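Local coordinates for BDI_3064 protein (Parabacteroides distasonis ATCC 8503, PDB 5Z06) that releases sophorose from the non-reducing end of linear beta-1,2-glucan and of beta-1,2-glucooligosaccharides at least four units long, at residues Leu444-Ser449 with Trp463-Ile468; Ala491-Tyr496 with Asp551-Tyr556; Lys218-Tyr223 with Trp240-Thr245. One frame throughout, in Å; residues are numbered along the deposited sequence.

Interaction 1. Residues Leu444-Ser449 with Trp463-Ile468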
loop_
_atom_site.group_PDB
_atom_site.type_symbol
_atom_site.label_atom_id
_atom_site.label_comp_id
_atom_site.label_asym_id
_atom_site.label_seq_id
_atom_site.Cartn_x
_atom_site.Cartn_y
_atom_site.Cartn_z
ATOM N N LEU A 444 -17.440 18.802 -14.293
ATOM C CA LEU A 444 -16.628 17.803 -14.935
ATOM C C LEU A 444 -17.124 16.451 -14.497
ATOM O O LEU A 444 -17.669 16.314 -13.397
ATOM C CB LEU A 444 -15.141 17.944 -14.537
ATOM C CG LEU A 444 -14.390 19.093 -15.181
ATOM C CD1 LEU A 444 -13.029 19.273 -14.509
ATOM C CD2 LEU A 444 -14.229 18.825 -16.675
ATOM N N TYR A 445 -16.915 15.452 -15.357
ATOM C CA TYR A 445 -17.111 14.064 -15.003
ATOM C C TYR A 445 -15.792 13.347 -14.776
ATOM O O TYR A 445 -14.760 13.678 -15.382
ATOM C CB TYR A 445 -17.959 13.356 -16.037
ATOM C CG TYR A 445 -19.400 13.805 -15.928
ATOM C CD1 TYR A 445 -19.790 15.047 -16.417
ATOM C CD2 TYR A 445 -20.351 13.031 -15.264
ATOM C CE1 TYR A 445 -21.092 15.486 -16.293
ATOM C CE2 TYR A 445 -21.659 13.466 -15.143
ATOM C CZ TYR A 445 -22.019 14.686 -15.671
ATOM O OH TYR A 445 -23.296 15.155 -15.551
ATOM N N TRP A 446 -15.858 12.373 -13.875
ATOM C CA TRP A 446 -14.720 11.578 -13.455
ATOM C C TRP A 446 -14.231 10.704 -14.604
ATOM O O TRP A 446 -13.020 10.646 -14.863
ATOM C CB TRP A 446 -15.092 10.715 -12.237
ATOM C CG TRP A 446 -13.951 10.301 -11.387
ATOM C CD1 TRP A 446 -12.832 9.667 -11.784
ATOM C CD2 TRP A 446 -13.831 10.480 -9.974
ATOM N NE1 TRP A 446 -11.995 9.457 -10.715
ATOM C CE2 TRP A 446 -12.588 9.934 -9.587
ATOM C CE3 TRP A 446 -14.658 11.033 -8.994
ATOM C CZ2 TRP A 446 -12.130 9.957 -8.277
ATOM C CZ3 TRP A 446 -14.211 11.043 -7.680
ATOM C CH2 TRP A 446 -12.957 10.512 -7.333
ATOM N N HIS A 447 -15.156 10.048 -15.300
ATOM C CA HIS A 447 -14.769 8.998 -16.242
ATOM C C HIS A 447 -15.366 9.190 -17.600
ATOM O O HIS A 447 -16.447 9.756 -17.732
ATOM C CB HIS A 447 -15.216 7.617 -15.741
ATOM C CG HIS A 447 -14.836 7.297 -14.323
ATOM N ND1 HIS A 447 -15.671 7.554 -13.260
ATOM C CD2 HIS A 447 -13.764 6.649 -13.805
ATOM C CE1 HIS A 447 -15.113 7.122 -12.141
ATOM N NE2 HIS A 447 -13.956 6.560 -12.447
ATOM N N TRP A 448 -14.680 8.672 -18.615
ATOM C CA TRP A 448 -15.298 8.483 -19.924
ATOM C C TRP A 448 -14.788 7.200 -20.514
ATOM O O TRP A 448 -13.582 7.016 -20.608
ATOM C CB TRP A 448 -15.003 9.635 -20.895
ATOM C CG TRP A 448 -15.583 9.355 -22.255
ATOM C CD1 TRP A 448 -16.874 9.484 -22.614
ATOM C CD2 TRP A 448 -14.893 8.882 -23.421
ATOM N NE1 TRP A 448 -17.052 9.124 -23.924
ATOM C CE2 TRP A 448 -15.857 8.750 -24.451
ATOM C CE3 TRP A 448 -13.561 8.543 -23.692
ATOM C CZ2 TRP A 448 -15.541 8.320 -25.737
ATOM C CZ3 TRP A 448 -13.231 8.100 -24.983
ATOM C CH2 TRP A 448 -14.228 8.001 -25.994
ATOM N N SER A 449 -15.709 6.329 -20.920
ATOM C CA SER A 449 -15.368 5.019 -21.485
ATOM C C SER A 449 -15.454 5.059 -23.013
ATOM O O SER A 449 -16.422 5.572 -23.533
ATOM C CB SER A 449 -16.318 3.953 -20.958
ATOM O OG SER A 449 -16.268 2.796 -21.767
ATOM N N TRP A 463 -16.306 19.543 -1.530
ATOM C CA TRP A 463 -14.952 19.203 -1.108
ATOM C C TRP A 463 -14.691 17.710 -1.208
ATOM O O TRP A 463 -15.403 16.889 -0.624
ATOM C CB TRP A 463 -14.728 19.613 0.325
ATOM C CG TRP A 463 -13.414 19.163 0.885
ATOM C CD1 TRP A 463 -13.197 18.179 1.827
ATOM C CD2 TRP A 463 -12.131 19.649 0.518
ATOM N NE1 TRP A 463 -11.859 18.055 2.084
ATOM C CE2 TRP A 463 -11.174 18.940 1.295
ATOM C CE3 TRP A 463 -11.690 20.626 -0.370
ATOM C CZ2 TRP A 463 -9.811 19.193 1.208
ATOM C CZ3 TRP A 463 -10.320 20.879 -0.455
ATOM C CH2 TRP A 463 -9.405 20.172 0.327
ATOM N N ASN A 464 -13.688 17.385 -2.005
ATOM C CA ASN A 464 -13.068 16.089 -1.999
ATOM C C ASN A 464 -11.648 16.249 -2.565
ATOM O O ASN A 464 -11.075 17.340 -2.497
ATOM C CB ASN A 464 -13.948 15.031 -2.712
ATOM C CG ASN A 464 -14.088 15.246 -4.204
ATOM O OD1 ASN A 464 -13.611 16.225 -4.778
ATOM N ND2 ASN A 464 -14.747 14.307 -4.843
ATOM N N GLU A 465 -11.093 15.196 -3.138
ATOM C CA GLU A 465 -9.687 15.207 -3.581
ATOM C C GLU A 465 -9.452 15.834 -4.933
ATOM O O GLU A 465 -8.289 15.933 -5.359
ATOM C CB GLU A 465 -9.141 13.773 -3.648
ATOM C CG GLU A 465 -9.725 12.868 -4.733
ATOM C CD GLU A 465 -10.813 11.951 -4.222
ATOM O OE1 GLU A 465 -11.662 12.461 -3.532
ATOM O OE2 GLU A 465 -10.855 10.753 -4.522
ATOM N N THR A 466 -10.533 16.234 -5.613
ATOM C CA THR A 466 -10.499 16.512 -7.025
ATOM C C THR A 466 -10.334 17.981 -7.374
ATOM O O THR A 466 -10.576 18.346 -8.521
ATOM C CB THR A 466 -11.762 15.967 -7.729
ATOM O OG1 THR A 466 -12.879 16.822 -7.488
ATOM C CG2 THR A 466 -12.073 14.543 -7.258
ATOM N N MET A 467 -9.901 18.837 -6.439
ATOM C CA MET A 467 -9.732 20.264 -6.789
ATOM C C MET A 467 -8.787 20.469 -7.988
ATOM O O MET A 467 -9.046 21.325 -8.846
ATOM C CB MET A 467 -9.214 21.094 -5.623
ATOM C CG MET A 467 -8.926 22.548 -6.010
ATOM S SD MET A 467 -8.418 23.609 -4.656
ATOM C CE MET A 467 -9.894 23.684 -3.661
ATOM N N ILE A 468 -7.709 19.694 -8.024
ATOM C CA ILE A 468 -6.673 19.855 -9.036
ATOM C C ILE A 468 -7.184 19.436 -10.406
ATOM O O ILE A 468 -6.665 19.882 -11.416
ATOM C CB ILE A 468 -5.388 19.049 -8.690
ATOM C CG1 ILE A 468 -4.191 19.515 -9.514
ATOM C CG2 ILE A 468 -5.575 17.539 -8.880
ATOM C CD1 ILE A 468 -3.604 20.809 -9.044
#

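Interaction 2. Residues Ala491-Tyr496 with Asp551-Tyr556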
loop_
_atom_site.group_PDB
_atom_site.type_symbol
_atom_site.label_atom_id
_atom_site.label_comp_id
_atom_site.label_asym_id
_atom_site.label_seq_id
_atom_site.Cartn_x
_atom_site.Cartn_y
_atom_site.Cartn_z
ATOM N N ALA A 491 -17.343 23.572 -6.606
ATOM C CA ALA A 491 -18.031 24.180 -5.456
ATOM C C ALA A 491 -19.526 24.430 -5.735
ATOM O O ALA A 491 -20.106 25.376 -5.228
ATOM C CB ALA A 491 -17.331 25.462 -5.039
ATOM N N SER A 492 -20.120 23.570 -6.544
ATOM C CA SER A 492 -21.513 23.671 -6.919
ATOM C C SER A 492 -22.395 23.900 -5.703
ATOM O O SER A 492 -22.273 23.191 -4.697
ATOM C CB SER A 492 -21.974 22.380 -7.586
ATOM O OG SER A 492 -23.357 22.441 -7.904
ATOM N N GLN A 493 -23.285 24.885 -5.820
ATOM C CA GLN A 493 -24.314 25.118 -4.822
ATOM C C GLN A 493 -25.621 24.373 -5.115
ATOM O O GLN A 493 -26.560 24.486 -4.341
ATOM C CB GLN A 493 -24.555 26.617 -4.679
ATOM C CG GLN A 493 -23.307 27.382 -4.268
ATOM C CD GLN A 493 -22.796 26.920 -2.918
ATOM O OE1 GLN A 493 -23.437 27.141 -1.893
ATOM N NE2 GLN A 493 -21.654 26.239 -2.915
ATOM N N GLU A 494 -25.667 23.572 -6.177
ATOM C CA GLU A 494 -26.894 22.872 -6.550
ATOM C C GLU A 494 -27.302 21.863 -5.505
ATOM O O GLU A 494 -26.462 21.310 -4.799
ATOM C CB GLU A 494 -26.767 22.126 -7.874
ATOM C CG GLU A 494 -26.602 23.027 -9.076
ATOM C CD GLU A 494 -26.632 22.266 -10.387
ATOM O OE1 GLU A 494 -26.557 21.007 -10.382
ATOM O OE2 GLU A 494 -26.729 22.943 -11.430
ATOM N N GLU A 495 -28.615 21.653 -5.450
ATOM C CA GLU A 495 -29.265 20.612 -4.658
ATOM C C GLU A 495 -28.596 19.249 -4.826
ATOM O O GLU A 495 -28.297 18.573 -3.828
ATOM C CB GLU A 495 -30.782 20.534 -4.988
ATOM C CG GLU A 495 -31.185 20.003 -6.396
ATOM C CD GLU A 495 -30.547 20.745 -7.602
ATOM O OE1 GLU A 495 -30.780 21.978 -7.762
ATOM O OE2 GLU A 495 -29.799 20.092 -8.391
ATOM N N TYR A 496 -28.327 18.875 -6.080
ATOM C CA TYR A 496 -27.726 17.594 -6.384
ATOM C C TYR A 496 -26.352 17.491 -5.704
ATOM O O TYR A 496 -26.016 16.443 -5.151
ATOM C CB TYR A 496 -27.577 17.377 -7.902
ATOM C CG TYR A 496 -26.894 16.066 -8.208
ATOM C CD1 TYR A 496 -25.499 15.964 -8.174
ATOM C CD2 TYR A 496 -27.628 14.915 -8.474
ATOM C CE1 TYR A 496 -24.857 14.764 -8.397
ATOM C CE2 TYR A 496 -26.984 13.709 -8.728
ATOM C CZ TYR A 496 -25.592 13.647 -8.679
ATOM O OH TYR A 496 -24.916 12.476 -8.905
ATOM N N ASP A 551 -10.025 30.930 -2.955
ATOM C CA ASP A 551 -11.281 31.156 -3.677
ATOM C C ASP A 551 -12.127 32.150 -2.866
ATOM O O ASP A 551 -11.613 32.776 -1.920
ATOM C CB ASP A 551 -11.990 29.822 -3.991
ATOM C CG ASP A 551 -12.493 29.072 -2.756
ATOM O OD1 ASP A 551 -12.561 29.602 -1.628
ATOM O OD2 ASP A 551 -12.831 27.904 -2.933
ATOM N N LYS A 552 -13.403 32.311 -3.212
ATOM C CA LYS A 552 -14.236 33.286 -2.500
ATOM C C LYS A 552 -14.530 32.894 -1.037
ATOM O O LYS A 552 -14.847 33.743 -0.221
ATOM C CB LYS A 552 -15.505 33.592 -3.295
ATOM C CG LYS A 552 -16.614 32.553 -3.274
ATOM C CD LYS A 552 -17.577 32.743 -4.467
ATOM C CE LYS A 552 -19.057 32.556 -4.129
ATOM N NZ LYS A 552 -19.687 33.829 -3.664
ATOM N N TYR A 553 -14.358 31.618 -0.714
ATOM C CA TYR A 553 -14.640 31.069 0.621
ATOM C C TYR A 553 -13.485 31.001 1.597
ATOM O O TYR A 553 -13.659 31.283 2.763
ATOM C CB TYR A 553 -15.136 29.662 0.446
ATOM C CG TYR A 553 -16.289 29.585 -0.488
ATOM C CD1 TYR A 553 -17.468 30.264 -0.211
ATOM C CD2 TYR A 553 -16.211 28.856 -1.648
ATOM C CE1 TYR A 553 -18.555 30.191 -1.067
ATOM C CE2 TYR A 553 -17.288 28.773 -2.506
ATOM C CZ TYR A 553 -18.460 29.438 -2.213
ATOM O OH TYR A 553 -19.530 29.341 -3.081
ATOM N N THR A 554 -12.313 30.594 1.133
ATOM C CA THR A 554 -11.182 30.401 2.016
ATOM C C THR A 554 -9.897 30.364 1.230
ATOM O O THR A 554 -9.890 30.038 0.032
ATOM C CB THR A 554 -11.313 29.059 2.821
ATOM O OG1 THR A 554 -10.225 28.918 3.750
ATOM C CG2 THR A 554 -11.356 27.827 1.894
ATOM N N ASN A 555 -8.812 30.678 1.917
ATOM C CA ASN A 555 -7.491 30.266 1.487
ATOM C C ASN A 555 -7.337 28.759 1.807
ATOM O O ASN A 555 -7.736 28.322 2.889
ATOM C CB ASN A 555 -6.460 31.040 2.246
ATOM C CG ASN A 555 -5.075 30.560 1.944
ATOM O OD1 ASN A 555 -4.481 29.798 2.720
ATOM N ND2 ASN A 555 -4.566 30.949 0.781
ATOM N N TYR A 556 -6.749 27.982 0.895
ATOM C CA TYR A 556 -6.688 26.524 1.081
ATOM C C TYR A 556 -5.612 26.003 2.030
ATOM O O TYR A 556 -5.851 25.021 2.707
ATOM C CB TYR A 556 -6.788 25.743 -0.261
ATOM C CG TYR A 556 -8.221 25.748 -0.621
ATOM C CD1 TYR A 556 -9.090 24.833 -0.059
ATOM C CD2 TYR A 556 -8.750 26.791 -1.346
ATOM C CE1 TYR A 556 -10.443 24.894 -0.291
ATOM C CE2 TYR A 556 -10.107 26.864 -1.602
ATOM C CZ TYR A 556 -10.954 25.923 -1.063
ATOM O OH TYR A 556 -12.298 25.992 -1.307
HETATM O O HOH W 1 -19.714 27.884 -5.506
#

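Interaction 3. Residues Lys218-Tyr223 with Trp240-Thr245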
loop_
_atom_site.group_PDB
_atom_site.type_symbol
_atom_site.label_atom_id
_atom_site.label_comp_id
_atom_site.label_asym_id
_atom_site.label_seq_id
_atom_site.Cartn_x
_atom_site.Cartn_y
_atom_site.Cartn_z
ATOM N N LYS A 218 12.009 -19.240 -5.056
ATOM C CA LYS A 218 10.893 -19.158 -4.113
ATOM C C LYS A 218 10.990 -17.852 -3.315
ATOM O O LYS A 218 10.043 -17.081 -3.222
ATOM C CB LYS A 218 10.897 -20.371 -3.185
ATOM C CG LYS A 218 9.597 -20.586 -2.431
ATOM C CD LYS A 218 9.760 -21.662 -1.370
ATOM C CE LYS A 218 8.495 -21.878 -0.564
ATOM N NZ LYS A 218 7.407 -22.464 -1.369
ATOM N N TYR A 219 12.153 -17.633 -2.731
ATOM C CA TYR A 219 12.388 -16.455 -1.930
ATOM C C TYR A 219 13.855 -16.303 -1.694
ATOM O O TYR A 219 14.642 -17.199 -1.995
ATOM C CB TYR A 219 11.624 -16.491 -0.596
ATOM C CG TYR A 219 11.597 -17.795 0.208
ATOM C CD1 TYR A 219 12.761 -18.377 0.710
ATOM C CD2 TYR A 219 10.378 -18.378 0.560
ATOM C CE1 TYR A 219 12.710 -19.536 1.473
ATOM C CE2 TYR A 219 10.319 -19.528 1.324
ATOM C CZ TYR A 219 11.484 -20.099 1.782
ATOM O OH TYR A 219 11.408 -21.231 2.547
ATOM N N TYR A 220 14.216 -15.136 -1.202
ATOM C CA TYR A 220 15.545 -14.899 -0.686
ATOM C C TYR A 220 15.485 -15.138 0.808
ATOM O O TYR A 220 14.514 -14.749 1.447
ATOM C CB TYR A 220 15.970 -13.474 -0.986
ATOM C CG TYR A 220 16.117 -13.224 -2.458
ATOM C CD1 TYR A 220 17.277 -13.613 -3.130
ATOM C CD2 TYR A 220 15.096 -12.616 -3.183
ATOM C CE1 TYR A 220 17.422 -13.390 -4.489
ATOM C CE2 TYR A 220 15.223 -12.385 -4.542
ATOM C CZ TYR A 220 16.386 -12.766 -5.196
ATOM O OH TYR A 220 16.495 -12.531 -6.548
ATOM N N ARG A 221 16.487 -15.809 1.351
ATOM C CA ARG A 221 16.613 -15.958 2.778
ATOM C C ARG A 221 17.662 -14.982 3.200
ATOM O O ARG A 221 18.758 -14.969 2.612
ATOM C CB ARG A 221 17.069 -17.364 3.157
ATOM C CG ARG A 221 16.006 -18.199 3.839
ATOM C CD ARG A 221 16.527 -19.581 4.209
ATOM N NE ARG A 221 15.447 -20.565 4.132
ATOM C CZ ARG A 221 15.582 -21.846 3.774
ATOM N NH1 ARG A 221 16.775 -22.358 3.446
ATOM N NH2 ARG A 221 14.500 -22.629 3.739
ATOM N N ILE A 222 17.359 -14.210 4.247
ATOM C CA ILE A 222 18.306 -13.234 4.769
ATOM C C ILE A 222 18.864 -13.764 6.084
ATOM O O ILE A 222 18.103 -14.193 6.956
ATOM C CB ILE A 222 17.677 -11.833 4.978
ATOM C CG1 ILE A 222 17.170 -11.266 3.642
ATOM C CG2 ILE A 222 18.690 -10.867 5.605
ATOM C CD1 ILE A 222 15.749 -11.647 3.312
ATOM N N TYR A 223 20.192 -13.705 6.194
ATOM C CA TYR A 223 20.936 -14.128 7.394
ATOM C C TYR A 223 21.591 -12.938 8.047
ATOM O O TYR A 223 22.111 -12.064 7.379
ATOM C CB TYR A 223 22.025 -15.147 7.046
ATOM C CG TYR A 223 21.460 -16.468 6.606
ATOM C CD1 TYR A 223 21.106 -16.668 5.277
ATOM C CD2 TYR A 223 21.240 -17.504 7.521
ATOM C CE1 TYR A 223 20.563 -17.862 4.858
ATOM C CE2 TYR A 223 20.700 -18.711 7.110
ATOM C CZ TYR A 223 20.367 -18.883 5.773
ATOM O OH TYR A 223 19.821 -20.061 5.343
ATOM N N TRP A 240 9.841 -10.482 -5.740
ATOM C CA TRP A 240 9.321 -9.124 -5.999
ATOM C C TRP A 240 9.859 -8.044 -5.051
ATOM O O TRP A 240 9.642 -6.853 -5.278
ATOM C CB TRP A 240 7.769 -9.104 -5.998
ATOM C CG TRP A 240 7.087 -9.778 -4.817
ATOM C CD1 TRP A 240 6.624 -11.070 -4.768
ATOM C CD2 TRP A 240 6.772 -9.196 -3.546
ATOM N NE1 TRP A 240 6.051 -11.324 -3.536
ATOM C CE2 TRP A 240 6.131 -10.191 -2.771
ATOM C CE3 TRP A 240 6.960 -7.934 -2.988
ATOM C CZ2 TRP A 240 5.692 -9.959 -1.463
ATOM C CZ3 TRP A 240 6.532 -7.702 -1.683
ATOM C CH2 TRP A 240 5.899 -8.707 -0.937
ATOM N N MET A 241 10.575 -8.448 -4.007
ATOM C CA MET A 241 11.251 -7.506 -3.132
ATOM C C MET A 241 12.750 -7.852 -3.091
ATOM O O MET A 241 13.132 -8.818 -2.449
ATOM C CB MET A 241 10.582 -7.589 -1.750
ATOM C CG MET A 241 10.940 -6.519 -0.741
ATOM S SD MET A 241 10.619 -4.836 -1.266
ATOM C CE MET A 241 8.838 -4.887 -1.370
ATOM N N ASN A 242 13.584 -7.057 -3.769
ATOM C CA ASN A 242 15.054 -7.188 -3.742
ATOM C C ASN A 242 15.700 -6.376 -2.619
ATOM O O ASN A 242 16.772 -5.760 -2.771
ATOM C CB ASN A 242 15.654 -6.745 -5.077
ATOM C CG ASN A 242 15.190 -7.603 -6.228
ATOM O OD1 ASN A 242 15.008 -8.827 -6.101
ATOM N ND2 ASN A 242 14.978 -6.961 -7.365
ATOM N N ARG A 243 15.061 -6.425 -1.467
ATOM C CA ARG A 243 15.328 -5.488 -0.438
ATOM C C ARG A 243 14.847 -6.054 0.854
ATOM O O ARG A 243 13.808 -6.694 0.877
ATOM C CB ARG A 243 14.523 -4.241 -0.728
ATOM C CG ARG A 243 15.328 -3.046 -0.456
ATOM C CD ARG A 243 14.512 -1.778 -0.590
ATOM N NE ARG A 243 15.339 -0.874 -1.338
ATOM C CZ ARG A 243 16.478 -0.347 -0.907
ATOM N NH1 ARG A 243 16.927 -0.544 0.325
ATOM N NH2 ARG A 243 17.145 0.437 -1.721
ATOM N N TYR A 244 15.570 -5.802 1.932
ATOM C CA TYR A 244 15.109 -6.225 3.229
ATOM C C TYR A 244 15.411 -5.157 4.259
ATOM O O TYR A 244 16.514 -4.602 4.284
ATOM C CB TYR A 244 15.729 -7.563 3.620
ATOM C CG TYR A 244 15.449 -7.894 5.049
ATOM C CD1 TYR A 244 14.143 -8.115 5.477
ATOM C CD2 TYR A 244 16.475 -7.940 5.988
ATOM C CE1 TYR A 244 13.858 -8.390 6.800
ATOM C CE2 TYR A 244 16.208 -8.235 7.309
ATOM C CZ TYR A 244 14.909 -8.453 7.709
ATOM O OH TYR A 244 14.675 -8.731 9.017
ATOM N N THR A 245 14.402 -4.875 5.077
ATOM C CA THR A 245 14.477 -3.903 6.122
ATOM C C THR A 245 14.535 -4.632 7.453
ATOM O O THR A 245 13.560 -5.239 7.892
ATOM C CB THR A 245 13.287 -2.945 6.034
ATOM O OG1 THR A 245 13.467 -2.100 4.889
ATOM C CG2 THR A 245 13.186 -2.088 7.280
#

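Interaction 1. Residues Leu444-Ser449 with Trp463-Ile468
Asn464 OD1 accepts two bonds from Thr466 while the amide end of the same side chain lies near the Trp446 ring, a compact example of an Asx turn leading into helix 467-475 of the glycoamylase-like region. The hydroxyl OG1 of Thr466 reaches OD1 in the carbonyl plane, on a lone pair, at 2.9 Å. The backbone N of Thr466 comes to OD1 from above that plane at 3.2 Å, and the pair of bonds fixes the amide's rotation. Its ND2, 4.4 Å from Trp446 CZ3, is thereby presented to a glycerol, probably from the crystallisation liquor, that also bonds to Glu465 OE1. Trp446 meets this turn with the six-membered part of its indole, whose CZ3 lies 4.1 Å from Thr466 CG2. The approach of Glu465 is different. Its CG sits between backbone N and carbonyl carbon (chi1 68°), and the chain then bends at chi2, which brings the carboxylate round to the rim of the indole. Carboxylate and ring stand almost perpendicular, 86° apart. Beyond the two segments, His458 meets the indole and Val393 of helix 392-408 packs on it. Glu465 OE2 lies in the plane of the Trp446 ring, at its edge, 3.5 Å from CH2.

Interaction 2. Residues Ala491-Tyr496 with Asp551-Tyr556
Tyr553 reaches across to Ala491 and Gln493. At the root, its backbone N donates to Asp551 OD1 (2.9 Å), so the backbone from which the ring springs is held in place. From CB the ring leaves anti to the carbonyl carbon (chi1 -54°), a setting that aims it at the end of helix 485-490. Lys552 CG lies 3.6 Å above the ring plane, over its centre. Farther out, CE2 makes the apolar contact with Ala491 CB at 4.2 Å. The hydroxyl at the tip uses a water: Tyr553 OH is 2.8 Å from it, and the water donates to Ala491 O over 2.6 Å. That carbonyl has a second donor, Gln493 NE2, in a nearly straight bond (2.9 Å, 166°) that keeps the amide folded back over its own loop. The same NE2 also bonds to Met512 O, and although it passes 3.8 Å from Tyr553 OH the two are not hydrogen-bonded. Tyr553 thus carries the loop before helix 556-573 onto the end of helix 485-490, within the glycoamylase-like region; in that loop Asp551 OD1, accepting from the N atoms of Tyr553 and Thr554, forms an Asx turn and Asx motif.

Interaction 3. Residues Lys218-Tyr223 with Trp240-Thr245
Ile222 and Tyr244 face each other from different sheets and, with Tyr220, account for most of the surface buried here. The isoleucine applies its whole branched end to the tyrosine. Its CG2 lies 3.7 Å from Tyr244 CD2, while CG1, anti to the carbonyl carbon (chi1 -61°), comes within 4.0 Å of Tyr244 CB, and CD1 stays alongside at 4.1 Å from the same atom. The two side chains cross at a slant, and the phenol tip runs on past the isoleucine to bond through OH with Asp246. An alanine here would remove CG1, CG2 and CD1 together, and would probably open a gap beside the CB and CD2 of Tyr244, giving the ring freedom to shift. Two residues back along the same strand, Tyr220 uses the hydroxyl end of its ring: CE2 is 3.9 Å from Asn242 OD1, a van der Waals contact, with ring and amide planes 79° apart. Trp209 of strand 204-210 meets the Tyr220 ring and also touches Asn242 and Tyr244. Side chains on alternate residues thus pack strand 219-225 of a four-stranded antiparallel sheet against strand 243-247 of a three-stranded one and the residue just before it, an organisation consistent with a fibronectin type III-like beta-sandwich.

In the fold
From the N terminus, interaction 3 comes first: it closes a span of 16 residues, including strand 232-237, and joins the two sheets of the beta-sandwich. Interaction 1 follows, spanning 13 residues without helix or strand and linking strand 447-448 to the approach of helix 467-475. Interaction 2 bridges a longer excursion of 54 residues, tying the end of helix 485-490 to the loop before helix 556-573. The three are in series; none nests or crosses. Interactions 1 and 2 are neighbours, in touch through Met467 CE and Tyr556 CZ, 3.6 Å apart. Interaction 3 lies on the opposite side of the chain's centre, its centre about 39 Å from that of interaction 1.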